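Local coordinates for DNA mismatch repair protein MUTS (Thermus aquaticus, PDB 1EWQ), which takes part in DNA mismatch repair, binding mismatched DNA as an ATP-dependent damage sensor with weak ATPase activity, at residues C[167-170]-C[171-175]; C[215-218]-C[219-223]; C[478-481]-C[482-485]; C[485-488]-C[489-493]; C[750-753]-C[754-758]. All blocks are in the same frame, centred on the assembly; numbering follows the deposited sequence.

Contact 1: residues C[167-170]-C[171-175]; sequences YDEL and FRHRP
E169 and R172 are joined by a salt bridge in the last turns of helix 163-173. This helix belongs to MutS domain II, the connector domain, whose fold resembles that of RNase H. R172 NH1 lies 2.6 Å from E169 OE2. The N-H points almost straight at the oxygen (164°), which sits in the guanidinium plane. The carboxylate itself is turned well out of that plane. R172 carries CG between its backbone N and carbonyl carbon (chi1 35°), a crowded position. This sends the chain back along the helix beside E169. The other carboxylate oxygen, OE1, is 3.5 Å from H173 NE2, a weak hydrogen bond, and is also bonded to Y244. R172 NH2 bonds the carbonyl of M250. Replacing R172 with alanine would probably leave E169 OE2 without its charged mate and the M250 carbonyl without this donor.

The looser places are D168 on the helix and R174 at its end. Both are only partly covered, and D168 OD1 turns away to the backbone N of E254. R174 is the first residue beyond the helix, with positive phi. Its N bonds F171 O at 3.0 Å and, weakly, L170 O. Its guanidinium still lies flat against F171, with CD1 3.6 Å above the plane near its centre.

Packing is tightest where the chain leaves the helix. The P175 ring meets L170 at about a right angle. L170 CD1 sits 3.4 Å from P175 CG, closer than carbons usually pack.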
# COMPACT_ATOMS: atom_id res chain seq x y z
N TYR C 167 27.26 -5.40 0.69
CA TYR C 167 25.97 -4.76 0.50
C TYR C 167 25.66 -4.50 -0.97
O TYR C 167 24.54 -4.76 -1.40
CB TYR C 167 25.89 -3.46 1.30
CG TYR C 167 25.78 -3.68 2.81
CD1 TYR C 167 25.66 -4.96 3.34
CD2 TYR C 167 25.82 -2.60 3.69
CE1 TYR C 167 25.57 -5.18 4.73
CE2 TYR C 167 25.73 -2.80 5.07
CZ TYR C 167 25.61 -4.09 5.58
OH TYR C 167 25.55 -4.27 6.94
N ASP C 168 26.63 -4.01 -1.74
CA ASP C 168 26.37 -3.76 -3.15
C ASP C 168 26.07 -5.04 -3.91
O ASP C 168 25.19 -5.06 -4.77
CB ASP C 168 27.56 -3.07 -3.83
CG ASP C 168 27.62 -1.59 -3.53
OD1 ASP C 168 26.55 -0.99 -3.28
OD2 ASP C 168 28.73 -1.03 -3.57
N GLU C 169 26.80 -6.11 -3.61
CA GLU C 169 26.57 -7.38 -4.29
C GLU C 169 25.17 -7.88 -3.97
O GLU C 169 24.49 -8.43 -4.82
CB GLU C 169 27.58 -8.45 -3.86
CG GLU C 169 28.72 -8.66 -4.81
CD GLU C 169 28.29 -8.86 -6.26
OE1 GLU C 169 27.67 -9.89 -6.59
OE2 GLU C 169 28.56 -7.96 -7.06
N LEU C 170 24.77 -7.68 -2.72
CA LEU C 170 23.46 -8.12 -2.26
C LEU C 170 22.37 -7.31 -2.98
O LEU C 170 21.42 -7.88 -3.51
CB LEU C 170 23.35 -7.94 -0.74
CG LEU C 170 22.16 -8.52 0.06
CD1 LEU C 170 20.88 -7.91 -0.43
CD2 LEU C 170 22.12 -10.02 -0.09
N PHE C 171 22.53 -5.99 -3.02
CA PHE C 171 21.53 -5.15 -3.66
C PHE C 171 21.30 -5.44 -5.15
O PHE C 171 20.15 -5.51 -5.59
CB PHE C 171 21.90 -3.68 -3.53
CG PHE C 171 20.85 -2.77 -4.05
CD1 PHE C 171 19.77 -2.40 -3.25
CD2 PHE C 171 20.90 -2.32 -5.37
CE1 PHE C 171 18.76 -1.60 -3.76
CE2 PHE C 171 19.88 -1.51 -5.88
CZ PHE C 171 18.82 -1.15 -5.08
N ARG C 172 22.36 -5.60 -5.93
CA ARG C 172 22.18 -5.87 -7.35
C ARG C 172 21.38 -7.17 -7.59
O ARG C 172 20.83 -7.36 -8.67
CB ARG C 172 23.53 -5.92 -8.09
CG ARG C 172 24.68 -6.51 -7.30
CD ARG C 172 25.92 -6.92 -8.12
NE ARG C 172 26.20 -6.11 -9.31
CZ ARG C 172 27.42 -5.95 -9.83
NH1 ARG C 172 28.47 -6.53 -9.24
NH2 ARG C 172 27.61 -5.24 -10.94
N HIS C 173 21.30 -8.04 -6.59
CA HIS C 173 20.55 -9.29 -6.75
C HIS C 173 19.12 -9.19 -6.23
O HIS C 173 18.30 -10.04 -6.55
CB HIS C 173 21.25 -10.45 -6.06
CG HIS C 173 22.52 -10.87 -6.73
ND1 HIS C 173 22.55 -11.80 -7.76
CD2 HIS C 173 23.80 -10.47 -6.55
CE1 HIS C 173 23.79 -11.94 -8.18
NE2 HIS C 173 24.57 -11.15 -7.47
N ARG C 174 18.84 -8.16 -5.44
CA ARG C 174 17.52 -7.97 -4.87
C ARG C 174 16.92 -9.29 -4.39
O ARG C 174 15.89 -9.75 -4.90
CB ARG C 174 16.61 -7.29 -5.90
CG ARG C 174 16.96 -5.80 -6.17
CD ARG C 174 16.80 -4.92 -4.91
NE ARG C 174 17.59 -5.43 -3.80
CZ ARG C 174 17.46 -5.07 -2.52
NH1 ARG C 174 16.54 -4.17 -2.15
NH2 ARG C 174 18.22 -5.65 -1.60
N PRO C 175 17.55 -9.92 -3.39
CA PRO C 175 17.08 -11.19 -2.83
C PRO C 175 15.69 -11.01 -2.26
O PRO C 175 15.33 -9.90 -1.88
CB PRO C 175 18.11 -11.49 -1.75
CG PRO C 175 18.42 -10.12 -1.24
CD PRO C 175 18.59 -9.32 -2.52

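Contact 2: residues C[215-218]-C[219-223]; sequences LALR and RARGA
The R221 guanidinium is approached obliquely by R218, whose CG lies 3.6 Å from R221 NH2. L217 CD2 also comes in obliquely, 4.3 Å from R221 NH1. Outside the two segments, F241 makes a cation-pi contact with the same group. R221 also has polar partners in E210, a salt bridge, and the carbonyl of E212. The R218 and R221 side chains cross obliquely, their guanidinium planes 59° apart.

One turn earlier, L215 packs on the stem of R219. L215 CD2 is 3.3 Å from R219 CG and 3.4 Å from R219 CD. A bend at chi3 (65°) then takes the R219 head away from L215, to a salt bridge with E183 and a bond to the carbonyl of T139. An alanine at R219 would probably leave E183 without its charged mate and expose the side of L215.

The segments are consecutive turns at the start of helix 215-232, which packs on strand 134-139 of the domain II sheet. Regular helical bonds join them, such as R221 N to L217 O at 2.9 Å. R218 NE and R221 NH2 stay 5.9 Å apart. R218 and R221 thus meet through aliphatic stem and guanidinium, while E183 and E210 probably offset the charge of R219 and R221.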
# COMPACT_ATOMS: atom_id res chain seq x y z
N LEU C 215 35.93 -20.38 4.34
CA LEU C 215 34.98 -20.69 5.41
C LEU C 215 33.68 -19.91 5.25
O LEU C 215 32.59 -20.49 5.23
CB LEU C 215 35.60 -20.37 6.78
CG LEU C 215 35.19 -21.15 8.04
CD1 LEU C 215 35.04 -20.19 9.21
CD2 LEU C 215 33.90 -21.92 7.81
N ALA C 216 33.80 -18.59 5.15
CA ALA C 216 32.63 -17.73 5.00
C ALA C 216 31.65 -18.24 3.94
O ALA C 216 30.44 -18.27 4.17
CB ALA C 216 33.05 -16.30 4.66
N LEU C 217 32.18 -18.66 2.80
CA LEU C 217 31.34 -19.15 1.70
C LEU C 217 30.74 -20.52 2.01
O LEU C 217 29.57 -20.76 1.71
CB LEU C 217 32.14 -19.21 0.39
CG LEU C 217 31.32 -19.45 -0.88
CD1 LEU C 217 30.24 -18.38 -1.00
CD2 LEU C 217 32.23 -19.43 -2.10
N ARG C 218 31.54 -21.41 2.59
CA ARG C 218 31.06 -22.73 2.95
C ARG C 218 29.92 -22.62 3.95
O ARG C 218 29.00 -23.43 3.96
CB ARG C 218 32.18 -23.56 3.57
CG ARG C 218 33.23 -24.06 2.60
CD ARG C 218 34.02 -25.19 3.24
NE ARG C 218 34.71 -24.75 4.46
CZ ARG C 218 34.79 -25.48 5.57
NH1 ARG C 218 34.22 -26.68 5.62
NH2 ARG C 218 35.45 -25.02 6.62
N ARG C 219 29.99 -21.61 4.81
CA ARG C 219 28.95 -21.43 5.81
C ARG C 219 27.66 -20.90 5.18
O ARG C 219 26.57 -21.42 5.45
CB ARG C 219 29.43 -20.50 6.92
CG ARG C 219 30.69 -21.01 7.61
CD ARG C 219 31.13 -20.08 8.71
NE ARG C 219 30.15 -20.02 9.78
CZ ARG C 219 29.74 -18.90 10.36
NH1 ARG C 219 30.23 -17.73 9.96
NH2 ARG C 219 28.82 -18.95 11.32
N ALA C 220 27.78 -19.86 4.36
CA ALA C 220 26.61 -19.28 3.70
C ALA C 220 25.92 -20.35 2.86
O ALA C 220 24.70 -20.49 2.90
CB ALA C 220 27.03 -18.10 2.83
N ARG C 221 26.72 -21.10 2.10
CA ARG C 221 26.21 -22.16 1.24
C ARG C 221 25.49 -23.20 2.10
O ARG C 221 24.39 -23.67 1.76
CB ARG C 221 27.38 -22.78 0.47
CG ARG C 221 27.01 -23.75 -0.64
CD ARG C 221 28.20 -23.93 -1.59
NE ARG C 221 29.34 -24.51 -0.89
CZ ARG C 221 30.61 -24.29 -1.20
NH1 ARG C 221 30.93 -23.50 -2.21
NH2 ARG C 221 31.57 -24.88 -0.50
N GLY C 222 26.09 -23.54 3.24
CA GLY C 222 25.48 -24.51 4.13
C GLY C 222 24.12 -24.02 4.57
O GLY C 222 23.15 -24.78 4.61
N ALA C 223 24.06 -22.73 4.88
CA ALA C 223 22.81 -22.12 5.32
C ALA C 223 21.74 -22.24 4.24
O ALA C 223 20.60 -22.63 4.52
CB ALA C 223 23.03 -20.66 5.67

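Contact 3: residues C[478-481]-C[482-485]; sequences LPEM and KEKE
The first turns of helix 479-511 bring M481 and E485 together through the backbone. E485 N lies 2.7 Å from M481 O. The parallel bond from K484 N to E480 O is longer, 3.3 Å, and weak.

On the outer surface, E480 and E483 lie side by side and point the same way. Their OE1 atoms are 3.6 Å apart, with the carboxylate planes turned 59° to each other. Two like charges this close are likely to repel. E480 reaches this place by bending at chi2 (-77°), while E483 is extended beyond CG. Both are exposed, so water can probably screen them.

L478 holds the N-cap position and P479 begins the helix. The helix starts directly after strand 473-477 of a four-stranded antiparallel sheet. That sheet corresponds to domain IV, the DNA-binding insertion at the tip of the domain III arm in MutS proteins. The nearest DNA atom is about 12 Å away. Acidic side chains near a helix start would also suit the positive end of its dipole.

K482 folds back toward the start through bends at chi3 and chi4. Its NZ comes 3.7 Å from P479 CA. K484 leads away from the turn, and its NZ stays 6.8 Å from E480 OE2.

M481, a selenomethionine here, makes the apolar side. It packs on L425 of helix 406-433 and on L450 of strand 449-453. E485 is the polar link to the sheet region: its carboxylate is held by the backbone N of Y448, through OE1.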
# COMPACT_ATOMS: atom_id res chain seq x y z
N LEU C 478 -34.83 -50.28 -6.39
CA LEU C 478 -35.13 -51.65 -6.76
C LEU C 478 -33.84 -52.40 -6.42
O LEU C 478 -32.75 -51.82 -6.45
CB LEU C 478 -35.43 -51.77 -8.26
CG LEU C 478 -36.78 -51.27 -8.79
CD1 LEU C 478 -36.91 -51.64 -10.26
CD2 LEU C 478 -37.93 -51.89 -8.01
N PRO C 479 -33.95 -53.69 -6.08
CA PRO C 479 -32.79 -54.53 -5.73
C PRO C 479 -31.69 -54.57 -6.80
O PRO C 479 -30.49 -54.55 -6.47
CB PRO C 479 -33.43 -55.90 -5.50
CG PRO C 479 -34.78 -55.53 -4.92
CD PRO C 479 -35.21 -54.41 -5.85
N GLU C 480 -32.09 -54.64 -8.06
CA GLU C 480 -31.14 -54.69 -9.18
C GLU C 480 -30.22 -53.47 -9.23
O GLU C 480 -29.06 -53.57 -9.63
CB GLU C 480 -31.92 -54.78 -10.50
CG GLU C 480 -31.85 -56.13 -11.21
CD GLU C 480 -30.53 -56.36 -11.94
OE1 GLU C 480 -29.49 -56.54 -11.27
OE2 GLU C 480 -30.53 -56.34 -13.20
N MSE C 481 -30.76 -52.33 -8.82
CA MSE C 481 -30.02 -51.07 -8.84
C MSE C 481 -28.90 -50.99 -7.82
O MSE C 481 -27.81 -50.51 -8.13
CB MSE C 481 -30.98 -49.91 -8.58
CG MSE C 481 -32.03 -49.74 -9.63
SE MSE C 481 -33.25 -48.40 -9.06
CE MSE C 481 -32.07 -46.86 -9.12
N LYS C 482 -29.18 -51.42 -6.60
CA LYS C 482 -28.20 -51.39 -5.53
C LYS C 482 -26.93 -52.07 -6.02
O LYS C 482 -25.82 -51.56 -5.81
CB LYS C 482 -28.78 -52.11 -4.31
CG LYS C 482 -27.85 -52.22 -3.11
CD LYS C 482 -28.60 -52.63 -1.83
CE LYS C 482 -29.46 -53.89 -2.00
NZ LYS C 482 -30.74 -53.65 -2.76
N GLU C 483 -27.09 -53.21 -6.68
CA GLU C 483 -25.96 -53.96 -7.22
C GLU C 483 -25.19 -53.13 -8.23
O GLU C 483 -23.98 -52.95 -8.10
CB GLU C 483 -26.46 -55.23 -7.90
CG GLU C 483 -25.38 -56.01 -8.63
CD GLU C 483 -25.95 -56.94 -9.67
OE1 GLU C 483 -26.79 -57.79 -9.30
OE2 GLU C 483 -25.56 -56.83 -10.86
N LYS C 484 -25.91 -52.65 -9.24
CA LYS C 484 -25.31 -51.84 -10.30
C LYS C 484 -24.64 -50.58 -9.78
O LYS C 484 -23.56 -50.21 -10.25
CB LYS C 484 -26.37 -51.47 -11.33
CG LYS C 484 -26.63 -52.57 -12.34
CD LYS C 484 -25.39 -52.81 -13.18
CE LYS C 484 -25.64 -53.84 -14.26
NZ LYS C 484 -24.46 -53.96 -15.16
N GLU C 485 -25.27 -49.92 -8.82
CA GLU C 485 -24.69 -48.70 -8.26
C GLU C 485 -23.29 -49.01 -7.73
O GLU C 485 -22.32 -48.38 -8.15
CB GLU C 485 -25.56 -48.16 -7.14
CG GLU C 485 -24.99 -46.91 -6.50
CD GLU C 485 -25.88 -46.34 -5.42
OE1 GLU C 485 -27.06 -46.10 -5.71
OE2 GLU C 485 -25.40 -46.15 -4.28

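Contact 4: residues C[485-488]-C[489-493]; sequences EREV and YRLEA
E485 and Y489 lie side by side and point the same way. The E485 chain is extended, with CG anti to the backbone N (chi1 179°), and this carries it along the ring. Its CG sits over one face of Y489, 4.1 Å from the ring centroid and 27° off the normal, a CH-pi contact. The E485 carboxylate plane is turned 58° from the ring, with OE2 3.4 Å from Y489 CE2 and OE1 bonded to Y448 N. The Y489 hydroxyl bonds the hydroxyl of Y442, which probably steadies the far end of the ring.

E487 and R490 also run side by side, on the solvent face. E487 bends at chi2 and brings OE2 in plane to the edge of the R490 guanidinium. The salt bridge measures 2.6 Å from E487 OE2 to R490 NH1. The place of NH1 is doubtful, so the length means little.

V488 and E492 cross instead. V488 CG1 is 3.1 Å from E492 OE2, so a methyl group rests on a carboxylate oxygen. V488 also packs on H415 and F422 of helix 406-433, and L491 on A414.

Backbone bonds such as E492 N to V488 O, 2.9 Å, keep the spacing regular. Such a helix, mainly apolar (V488, L491) toward helix 406-433 with E492 at the border, is typical of the long antiparallel helix pair in the MutS domain III lever arm.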
# COMPACT_ATOMS: atom_id res chain seq x y z
N GLU C 485 -25.27 -49.92 -8.82
CA GLU C 485 -24.69 -48.70 -8.26
C GLU C 485 -23.29 -49.01 -7.73
O GLU C 485 -22.32 -48.38 -8.15
CB GLU C 485 -25.56 -48.16 -7.14
CG GLU C 485 -24.99 -46.91 -6.50
CD GLU C 485 -25.88 -46.34 -5.42
OE1 GLU C 485 -27.06 -46.10 -5.71
OE2 GLU C 485 -25.40 -46.15 -4.28
N ARG C 486 -23.21 -49.98 -6.82
CA ARG C 486 -21.93 -50.39 -6.23
C ARG C 486 -20.88 -50.69 -7.29
O ARG C 486 -19.69 -50.53 -7.06
CB ARG C 486 -22.13 -51.63 -5.35
CG ARG C 486 -22.93 -51.38 -4.08
CD ARG C 486 -23.59 -52.68 -3.61
NE ARG C 486 -24.36 -52.49 -2.37
CZ ARG C 486 -25.24 -53.38 -1.91
NH1 ARG C 486 -25.46 -54.50 -2.58
NH2 ARG C 486 -25.89 -53.14 -0.77
N GLU C 487 -21.34 -51.15 -8.45
CA GLU C 487 -20.46 -51.49 -9.55
C GLU C 487 -19.86 -50.21 -10.14
O GLU C 487 -18.65 -50.08 -10.27
CB GLU C 487 -21.24 -52.25 -10.63
CG GLU C 487 -20.43 -52.68 -11.85
CD GLU C 487 -19.25 -53.56 -11.50
OE1 GLU C 487 -19.24 -54.15 -10.39
OE2 GLU C 487 -18.32 -53.68 -12.33
N VAL C 488 -20.73 -49.26 -10.48
CA VAL C 488 -20.30 -47.99 -11.05
C VAL C 488 -19.29 -47.31 -10.12
O VAL C 488 -18.29 -46.75 -10.58
CB VAL C 488 -21.51 -47.06 -11.29
CG1 VAL C 488 -21.05 -45.62 -11.45
CG2 VAL C 488 -22.25 -47.51 -12.54
N TYR C 489 -19.54 -47.38 -8.82
CA TYR C 489 -18.64 -46.77 -7.85
C TYR C 489 -17.27 -47.45 -7.85
O TYR C 489 -16.24 -46.77 -7.76
CB TYR C 489 -19.25 -46.84 -6.44
CG TYR C 489 -20.39 -45.86 -6.20
CD1 TYR C 489 -20.60 -44.78 -7.05
CD2 TYR C 489 -21.22 -46.00 -5.09
CE1 TYR C 489 -21.61 -43.84 -6.80
CE2 TYR C 489 -22.23 -45.07 -4.83
CZ TYR C 489 -22.42 -44.00 -5.69
OH TYR C 489 -23.40 -43.07 -5.42
N ARG C 490 -17.26 -48.78 -7.96
CA ARG C 490 -16.00 -49.52 -7.97
C ARG C 490 -15.18 -49.11 -9.19
O ARG C 490 -13.98 -48.89 -9.10
CB ARG C 490 -16.25 -51.04 -8.01
CG ARG C 490 -14.97 -51.86 -7.89
CD ARG C 490 -15.20 -53.38 -8.02
NE ARG C 490 -14.75 -53.89 -9.31
CZ ARG C 490 -15.47 -53.83 -10.42
NH1 ARG C 490 -16.68 -53.28 -10.39
NH2 ARG C 490 -15.00 -54.30 -11.57
N LEU C 491 -15.85 -49.02 -10.34
CA LEU C 491 -15.17 -48.63 -11.55
C LEU C 491 -14.58 -47.23 -11.40
O LEU C 491 -13.41 -47.01 -11.69
CB LEU C 491 -16.13 -48.67 -12.74
CG LEU C 491 -16.54 -50.09 -13.14
CD1 LEU C 491 -17.47 -50.05 -14.34
CD2 LEU C 491 -15.30 -50.90 -13.46
N GLU C 492 -15.40 -46.30 -10.94
CA GLU C 492 -14.96 -44.93 -10.75
C GLU C 492 -13.73 -44.85 -9.85
O GLU C 492 -12.81 -44.09 -10.12
CB GLU C 492 -16.11 -44.08 -10.19
CG GLU C 492 -17.17 -43.76 -11.25
CD GLU C 492 -18.41 -43.06 -10.70
OE1 GLU C 492 -18.37 -42.54 -9.56
OE2 GLU C 492 -19.42 -43.02 -11.42
N ALA C 493 -13.71 -45.65 -8.79
CA ALA C 493 -12.58 -45.66 -7.87
C ALA C 493 -11.33 -46.23 -8.55
O ALA C 493 -10.22 -45.74 -8.34
CB ALA C 493 -12.92 -46.47 -6.63

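Contact 5: residues C[750-753]-C[754-758]; sequences EVVA and RARAL
Van der Waals packing is led by V752 and R756. V752 CG1 lies over one face of the R756 guanidinium, offset toward its rim, 3.2 Å from R756 NH1 and 3.4 Å from R756 CZ. The two side chains cross at a slant. R756 is extended from CG to NE, with CG beside the backbone N (chi1 -66°), and so stretches back over the valine. V752 packs on V739 and A743 of helix 738-744 as well. L758 CD2 lies 3.4 Å above the R754 guanidinium plane, toward the rim, and so backs this arginine on one face. V751 and A755 pack on A679 and I676 of the second subunit.

Backbone hydrogen bonds are those of a regular alpha helix. R754 N to E750 O is 2.8 Å, and A757 N to A753 O is 3.1 Å.

Ionic contacts lead outward from the turn. R756 NE forms a salt bridge with E740 on helix 738-744. R754 NE forms one with E682 of the second subunit.

One side of helix 749-762 thus meets helix 738-744 and another meets the partner chain. This is typical of the C-terminal helix-turn-helix of MutS, which joins the ATPase domains of the dimer.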
# COMPACT_ATOMS: atom_id res chain seq x y z
N GLU C 750 12.33 45.03 -7.46
CA GLU C 750 13.36 45.80 -6.76
C GLU C 750 14.39 44.90 -6.07
O GLU C 750 15.56 45.24 -6.01
CB GLU C 750 12.76 46.75 -5.72
CG GLU C 750 11.32 47.07 -5.96
CD GLU C 750 10.43 45.91 -5.61
OE1 GLU C 750 10.32 45.58 -4.41
OE2 GLU C 750 9.86 45.31 -6.56
N VAL C 751 13.94 43.76 -5.54
CA VAL C 751 14.86 42.84 -4.88
C VAL C 751 15.78 42.22 -5.95
O VAL C 751 16.99 42.06 -5.74
CB VAL C 751 14.10 41.73 -4.13
CG1 VAL C 751 15.09 40.76 -3.47
CG2 VAL C 751 13.19 42.35 -3.07
N VAL C 752 15.21 41.89 -7.10
CA VAL C 752 16.00 41.33 -8.19
C VAL C 752 16.99 42.40 -8.66
O VAL C 752 18.15 42.11 -8.96
CB VAL C 752 15.09 40.95 -9.38
CG1 VAL C 752 15.92 40.77 -10.65
CG2 VAL C 752 14.32 39.68 -9.04
N ALA C 753 16.52 43.65 -8.70
CA ALA C 753 17.35 44.76 -9.15
C ALA C 753 18.51 44.99 -8.21
O ALA C 753 19.63 45.23 -8.64
CB ALA C 753 16.50 46.02 -9.28
N ARG C 754 18.23 44.91 -6.91
CA ARG C 754 19.27 45.09 -5.91
C ARG C 754 20.31 43.96 -6.02
O ARG C 754 21.51 44.19 -5.90
CB ARG C 754 18.63 45.11 -4.52
CG ARG C 754 19.62 45.08 -3.36
CD ARG C 754 20.63 46.23 -3.40
NE ARG C 754 21.51 46.16 -2.24
CZ ARG C 754 22.68 46.77 -2.14
NH1 ARG C 754 23.14 47.52 -3.13
NH2 ARG C 754 23.42 46.62 -1.04
N ALA C 755 19.84 42.73 -6.27
CA ALA C 755 20.76 41.61 -6.41
C ALA C 755 21.69 41.82 -7.61
O ALA C 755 22.89 41.55 -7.53
CB ALA C 755 19.98 40.30 -6.56
N ARG C 756 21.15 42.31 -8.73
CA ARG C 756 22.00 42.55 -9.90
C ARG C 756 23.06 43.59 -9.57
O ARG C 756 24.23 43.44 -9.95
CB ARG C 756 21.18 43.01 -11.11
CG ARG C 756 20.21 41.97 -11.67
CD ARG C 756 19.72 42.38 -13.07
NE ARG C 756 18.70 41.49 -13.62
CZ ARG C 756 17.39 41.72 -13.54
NH1 ARG C 756 16.94 42.81 -12.92
NH2 ARG C 756 16.53 40.86 -14.06
N ALA C 757 22.65 44.64 -8.85
CA ALA C 757 23.56 45.71 -8.44
C ALA C 757 24.67 45.17 -7.54
O ALA C 757 25.82 45.61 -7.62
CB ALA C 757 22.79 46.80 -7.72
N LEU C 758 24.33 44.23 -6.67
CA LEU C 758 25.29 43.63 -5.77
C LEU C 758 26.26 42.76 -6.56
O LEU C 758 27.46 42.76 -6.30
CB LEU C 758 24.58 42.77 -4.72
CG LEU C 758 23.94 43.50 -3.53
CD1 LEU C 758 23.01 42.57 -2.78
CD2 LEU C 758 25.05 44.02 -2.62

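All five are local contacts along single helices, contact 1 at a C-terminal end and contact 3 at an N-terminal start. Contacts 1 and 2 are mostly buried and lie on different helices beside the same sheet; their centres are 17 Å apart. R172 pairs with an acid within its own helix, R219 and R221 with acids outside the contact. Contacts 3 and 4 share E485 on helix 479-511. Each has one apolar side against helix 406-433 and a charged outer side, with crowded glutamates in contact 3 and a glutamate-arginine pair in contact 4. Contact 5 lies about 107 Å from contact 3 between centres. It alone meets the second subunit.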